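Local coordinates for cysteine synthase (Fusobacterium nucleatum subsp. nucleatum strain ATCC 25586, PDB 5XEM), which probably makes L-cysteine and acetate from O-acetyl-L-serine and hydrogen sulfide with the help of pyridoxal 5'-phosphate, at residues K35-N40 against K46-L51; A50-E55 against H156-A161. All coordinates share one frame; numbering follows the deposited sequence.

Contact 1 (K35-N40 against K46-L51). With PLP (pyridoxal-5'-phosphate), chain D.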
# COMPACT_ATOMS: atom_id res chain seq x y z
N LYS A 35 -8.02 12.49 -1.46
CA LYS A 35 -7.37 11.88 -2.61
C LYS A 35 -6.22 11.03 -2.07
O LYS A 35 -5.29 11.57 -1.46
CB LYS A 35 -6.89 12.92 -3.60
CG LYS A 35 -6.38 12.25 -4.89
CD LYS A 35 -6.38 13.15 -6.08
CE LYS A 35 -5.80 12.51 -7.33
NZ LYS A 35 -6.65 11.40 -7.88
N LEU A 36 -6.34 9.72 -2.23
CA LEU A 36 -5.46 8.77 -1.53
C LEU A 36 -4.21 8.46 -2.35
O LEU A 36 -4.19 7.50 -3.11
CB LEU A 36 -6.20 7.49 -1.21
CG LEU A 36 -7.40 7.63 -0.24
CD1 LEU A 36 -8.16 6.28 -0.14
CD2 LEU A 36 -6.93 8.12 1.13
N GLU A 37 -3.18 9.30 -2.21
CA GLU A 37 -1.95 9.09 -2.98
C GLU A 37 -1.13 7.92 -2.43
O GLU A 37 -0.18 7.46 -3.05
CB GLU A 37 -1.13 10.37 -3.03
CG GLU A 37 -1.86 11.47 -3.77
CD GLU A 37 -1.89 11.21 -5.26
OE1 GLU A 37 -0.79 11.04 -5.84
OE2 GLU A 37 -2.99 11.18 -5.85
N GLY A 38 -1.53 7.41 -1.27
CA GLY A 38 -1.00 6.16 -0.79
C GLY A 38 -1.34 4.96 -1.65
O GLY A 38 -0.74 3.92 -1.49
N SER A 39 -2.31 5.10 -2.56
CA SER A 39 -2.66 4.04 -3.49
C SER A 39 -1.62 3.87 -4.58
O SER A 39 -1.62 2.84 -5.26
CB SER A 39 -4.01 4.32 -4.14
OG SER A 39 -5.03 4.31 -3.15
N ASN A 40 -0.76 4.87 -4.79
CA ASN A 40 0.37 4.73 -5.71
C ASN A 40 1.23 3.50 -5.33
O ASN A 40 1.28 3.12 -4.15
CB ASN A 40 1.25 5.99 -5.72
CG ASN A 40 0.62 7.14 -6.48
OD1 ASN A 40 0.31 8.18 -5.89
ND2 ASN A 40 0.39 6.96 -7.76
N LYS A 46 4.75 10.97 -4.38
CA LYS A 46 6.08 11.25 -4.94
C LYS A 46 6.44 10.34 -6.09
O LYS A 46 7.26 10.72 -6.95
CB LYS A 46 7.17 11.26 -3.86
CG LYS A 46 6.96 12.31 -2.77
CD LYS A 46 6.81 13.71 -3.35
CE LYS A 46 7.29 14.78 -2.37
NZ LYS A 46 7.67 16.09 -2.99
N ASP A 47 5.74 9.20 -6.21
CA ASP A 47 5.87 8.37 -7.39
C ASP A 47 5.65 9.24 -8.66
O ASP A 47 6.32 9.05 -9.69
CB ASP A 47 4.79 7.29 -7.41
CG ASP A 47 5.03 6.13 -6.48
OD1 ASP A 47 5.96 6.20 -5.64
OD2 ASP A 47 4.26 5.13 -6.60
N ARG A 48 4.67 10.15 -8.60
CA ARG A 48 4.34 11.00 -9.77
C ARG A 48 5.52 11.88 -10.18
O ARG A 48 5.83 12.01 -11.39
CB ARG A 48 3.14 11.91 -9.53
CG ARG A 48 1.83 11.21 -9.29
CD ARG A 48 0.78 12.20 -8.87
NE ARG A 48 -0.49 11.60 -8.48
CZ ARG A 48 -1.54 11.37 -9.26
NH1 ARG A 48 -1.49 11.61 -10.58
NH2 ARG A 48 -2.62 10.85 -8.74
N ILE A 49 6.18 12.49 -9.20
CA ILE A 49 7.31 13.39 -9.48
C ILE A 49 8.59 12.63 -9.80
O ILE A 49 9.37 13.07 -10.66
CB ILE A 49 7.53 14.51 -8.40
CG1 ILE A 49 8.26 14.05 -7.12
CG2 ILE A 49 6.20 15.22 -8.11
CD1 ILE A 49 8.79 15.23 -6.29
N ALA A 50 8.79 11.49 -9.14
CA ALA A 50 9.91 10.61 -9.48
C ALA A 50 9.84 10.22 -10.96
O ALA A 50 10.83 10.29 -11.67
CB ALA A 50 9.90 9.38 -8.59
N LEU A 51 8.65 9.79 -11.39
CA LEU A 51 8.46 9.38 -12.76
C LEU A 51 8.70 10.54 -13.72
O LEU A 51 9.46 10.40 -14.68
CB LEU A 51 7.06 8.85 -12.99
CG LEU A 51 6.78 8.29 -14.39
CD1 LEU A 51 7.76 7.17 -14.74
CD2 LEU A 51 5.34 7.84 -14.49
N1 PLP D . 3.66 14.54 3.13
C2 PLP D . 4.61 13.60 2.99
C2A PLP D . 4.45 12.24 3.66
C3 PLP D . 5.76 13.86 2.21
O3 PLP D . 6.70 12.89 2.07
C4 PLP D . 5.92 15.09 1.59
C4A PLP D . 7.14 15.41 0.75
C5 PLP D . 4.90 16.04 1.75
C6 PLP D . 3.78 15.72 2.52
C5A PLP D . 4.95 17.41 1.11
O4P PLP D . 4.75 17.30 -0.34
P PLP D . 5.39 18.35 -1.40
O1P PLP D . 4.82 18.13 -2.69
O2P PLP D . 6.82 18.12 -1.30
O3P PLP D . 5.08 19.68 -0.80
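The guanidinium group of Arg48 receives the carboxylate of Glu37 at its edge, on the side formed by NE and NH2, and the two planes are turned 31° from each other. Arg48 NE donates to Glu37 OE1 at 2.7 Å, almost straight at 174° and within the guanidinium plane. The companion bond, from Arg48 NH2 to Glu37 OE2 at 2.9 Å, is more bent (150°) and uses the syn lone pair. Lys35 approaches the same guanidinium obliquely, its CE 3.9 Å from Arg48 NH2. From the helix, Arg48 runs extended from CG to NE and meets the Glu37 chain, itself bent at chi2, at about a right angle. Asp47 instead lies alongside Asn40, with OD2 3.3 Å from Asn40 CB; that oxygen also accepts from the backbone of Gly42. The CB of Lys46 points away from 35-40. This predicted attachment lysine is not joined to the cofactor here; Lys46 NZ donates to PLP O2P at 2.8 Å, consistent with a cofactor held by L-lanthionine as a Schiff base.

Lys35 NZ and Arg48 NH2 both pair with Glu163, Lys35 NZ also bonds to Thr17, and Thr17 and Thr45 add bonds to the Glu37 carboxylate. The two-point grip on Glu37 fixes the guanidinium's rotation. Two acids thus face two bases in a buried cluster, which would probably keep all four charged.

Contact 2 (A50-E55 against H156-A161)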
# COMPACT_ATOMS: atom_id res chain seq x y z
N ALA A 50 8.79 11.49 -9.14
CA ALA A 50 9.91 10.61 -9.48
C ALA A 50 9.84 10.22 -10.96
O ALA A 50 10.83 10.29 -11.67
CB ALA A 50 9.90 9.38 -8.59
N LEU A 51 8.65 9.79 -11.39
CA LEU A 51 8.46 9.38 -12.76
C LEU A 51 8.70 10.54 -13.72
O LEU A 51 9.46 10.40 -14.68
CB LEU A 51 7.06 8.85 -12.99
CG LEU A 51 6.78 8.29 -14.39
CD1 LEU A 51 7.76 7.17 -14.74
CD2 LEU A 51 5.34 7.84 -14.49
N LYS A 52 8.06 11.67 -13.47
CA LYS A 52 8.21 12.76 -14.42
C LYS A 52 9.63 13.33 -14.45
O LYS A 52 10.15 13.61 -15.54
CB LYS A 52 7.19 13.86 -14.20
CG LYS A 52 7.20 14.83 -15.40
CD LYS A 52 6.05 15.81 -15.43
CE LYS A 52 6.12 16.72 -16.65
NZ LYS A 52 5.78 16.03 -17.91
N MET A 53 10.26 13.50 -13.28
CA MET A 53 11.64 14.00 -13.26
C MET A 53 12.57 13.06 -14.01
O MET A 53 13.44 13.52 -14.79
CB MET A 53 12.13 14.23 -11.84
CG MET A 53 11.42 15.36 -11.14
SD MET A 53 12.15 15.82 -9.55
CE MET A 53 11.89 14.32 -8.58
N ILE A 54 12.38 11.75 -13.83
CA ILE A 54 13.26 10.80 -14.50
C ILE A 54 12.97 10.75 -16.00
O ILE A 54 13.90 10.83 -16.81
CB ILE A 54 13.18 9.37 -13.90
CG1 ILE A 54 13.79 9.36 -12.50
CG2 ILE A 54 13.92 8.36 -14.80
CD1 ILE A 54 15.21 9.86 -12.39
N GLU A 55 11.69 10.64 -16.36
CA GLU A 55 11.32 10.54 -17.77
C GLU A 55 11.74 11.78 -18.56
O GLU A 55 12.32 11.64 -19.65
CB GLU A 55 9.85 10.29 -17.94
CG GLU A 55 9.46 8.85 -17.64
CD GLU A 55 8.02 8.59 -18.02
OE1 GLU A 55 7.18 9.52 -18.07
OE2 GLU A 55 7.73 7.40 -18.23
N HIS A 156 1.93 17.25 -11.08
CA HIS A 156 0.64 17.42 -10.39
C HIS A 156 -0.30 18.31 -11.19
O HIS A 156 -1.51 18.11 -11.19
CB HIS A 156 0.87 18.02 -9.02
CG HIS A 156 1.67 17.11 -8.08
ND1 HIS A 156 1.17 15.95 -7.61
CD2 HIS A 156 2.96 17.23 -7.59
CE1 HIS A 156 2.11 15.35 -6.83
NE2 HIS A 156 3.20 16.15 -6.79
N TYR A 157 0.28 19.31 -11.85
CA TYR A 157 -0.51 20.16 -12.78
C TYR A 157 -1.16 19.30 -13.87
O TYR A 157 -2.33 19.51 -14.20
CB TYR A 157 0.43 21.19 -13.37
CG TYR A 157 -0.16 22.11 -14.41
CD1 TYR A 157 -0.75 23.32 -14.04
CD2 TYR A 157 -0.05 21.82 -15.78
CE1 TYR A 157 -1.25 24.20 -14.99
CE2 TYR A 157 -0.56 22.68 -16.74
CZ TYR A 157 -1.15 23.87 -16.34
OH TYR A 157 -1.65 24.74 -17.28
N GLU A 158 -0.40 18.33 -14.38
CA GLU A 158 -0.82 17.45 -15.49
C GLU A 158 -1.70 16.28 -15.14
O GLU A 158 -2.50 15.85 -15.97
CB GLU A 158 0.41 16.94 -16.24
CG GLU A 158 1.10 18.09 -16.97
CD GLU A 158 2.39 17.69 -17.65
OE1 GLU A 158 2.79 16.51 -17.56
OE2 GLU A 158 3.02 18.58 -18.26
N THR A 159 -1.54 15.72 -13.94
CA THR A 159 -2.21 14.46 -13.63
C THR A 159 -3.07 14.63 -12.41
O THR A 159 -4.29 14.59 -12.54
CB THR A 159 -1.21 13.30 -13.52
OG1 THR A 159 -0.29 13.55 -12.45
CG2 THR A 159 -0.44 13.18 -14.88
N THR A 160 -2.46 14.94 -11.26
CA THR A 160 -3.21 15.03 -9.98
C THR A 160 -4.45 15.93 -10.07
O THR A 160 -5.59 15.54 -9.71
CB THR A 160 -2.28 15.55 -8.86
OG1 THR A 160 -1.07 14.79 -8.86
CG2 THR A 160 -2.94 15.39 -7.48
N ALA A 161 -4.23 17.15 -10.54
CA ALA A 161 -5.32 18.13 -10.70
C ALA A 161 -6.41 17.69 -11.68
O ALA A 161 -7.60 17.89 -11.41
CB ALA A 161 -4.78 19.49 -11.12
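Lys52 reaches across from helix 46-60 to Glu158 on helix 151-167, and this pair makes the whole of the direct contact between 50-55 and 156-161. From CB, which points toward the other helix, the lysine sets out with CG anti to the backbone N (chi1 -168°), and CB and CG are still too far away to meet the second segment. CD is the first atom to come near, 4.0 Å from Glu158 OE1. CE follows at 3.5 Å from the same OE1. At the last bond the chain bends (chi4 72°), bringing NZ to 3.0 Å from Glu158 OE1 in a hydrogen-bonded salt bridge. The other oxygen is more distant, with Glu158 OE2 3.8 Å from Lys52 NZ, and the ammonium therefore favours one oxygen over a symmetric grip. It arrives on the syn side of OE1, 20° out of the carboxylate plane. Glu158 runs extended beyond CG, and the two side chains cross at about a right angle, each spanning part of the gap between backbones that come no closer than 9.8 Å, CA to CA, at Lys52 and His156.

Within helix 151-167, His156 ND1 and Thr160 OG1 share a hydrogen bond of 2.8 Å, where the backbone makes a wider pi-type turn. The Lys52 side chain also touches Asn151, Lys154 and Ala155 of that helix. Elsewhere on these helices, Ala50 and Ile54 pack against helix 76-88, and His156 and Ala161 against helix 183-195.

Helix 46-60 carries both contacts, whose centres are 9 Å apart: its first turn serves contact 1 and the next turns serve contact 2, with Ala50 and Leu51 common to the two. Arg48 joins them directly, since its NH1 lies 3.0 Å from Thr159 OG1 in a probable hydrogen bond and its CD packs 3.2 Å from Thr160 OG1. Beside it, Ile49 CG2 touches His156 NE2 at 3.4 Å. Helix 151-167 therefore meets both the buried charge cluster and the more exposed salt bridge. The cofactor lies at the contact 1 end of this arrangement, where Lys46, Asn76 and Ser184 all hydrogen-bond to it, and Ser184 also touches His156 of contact 2.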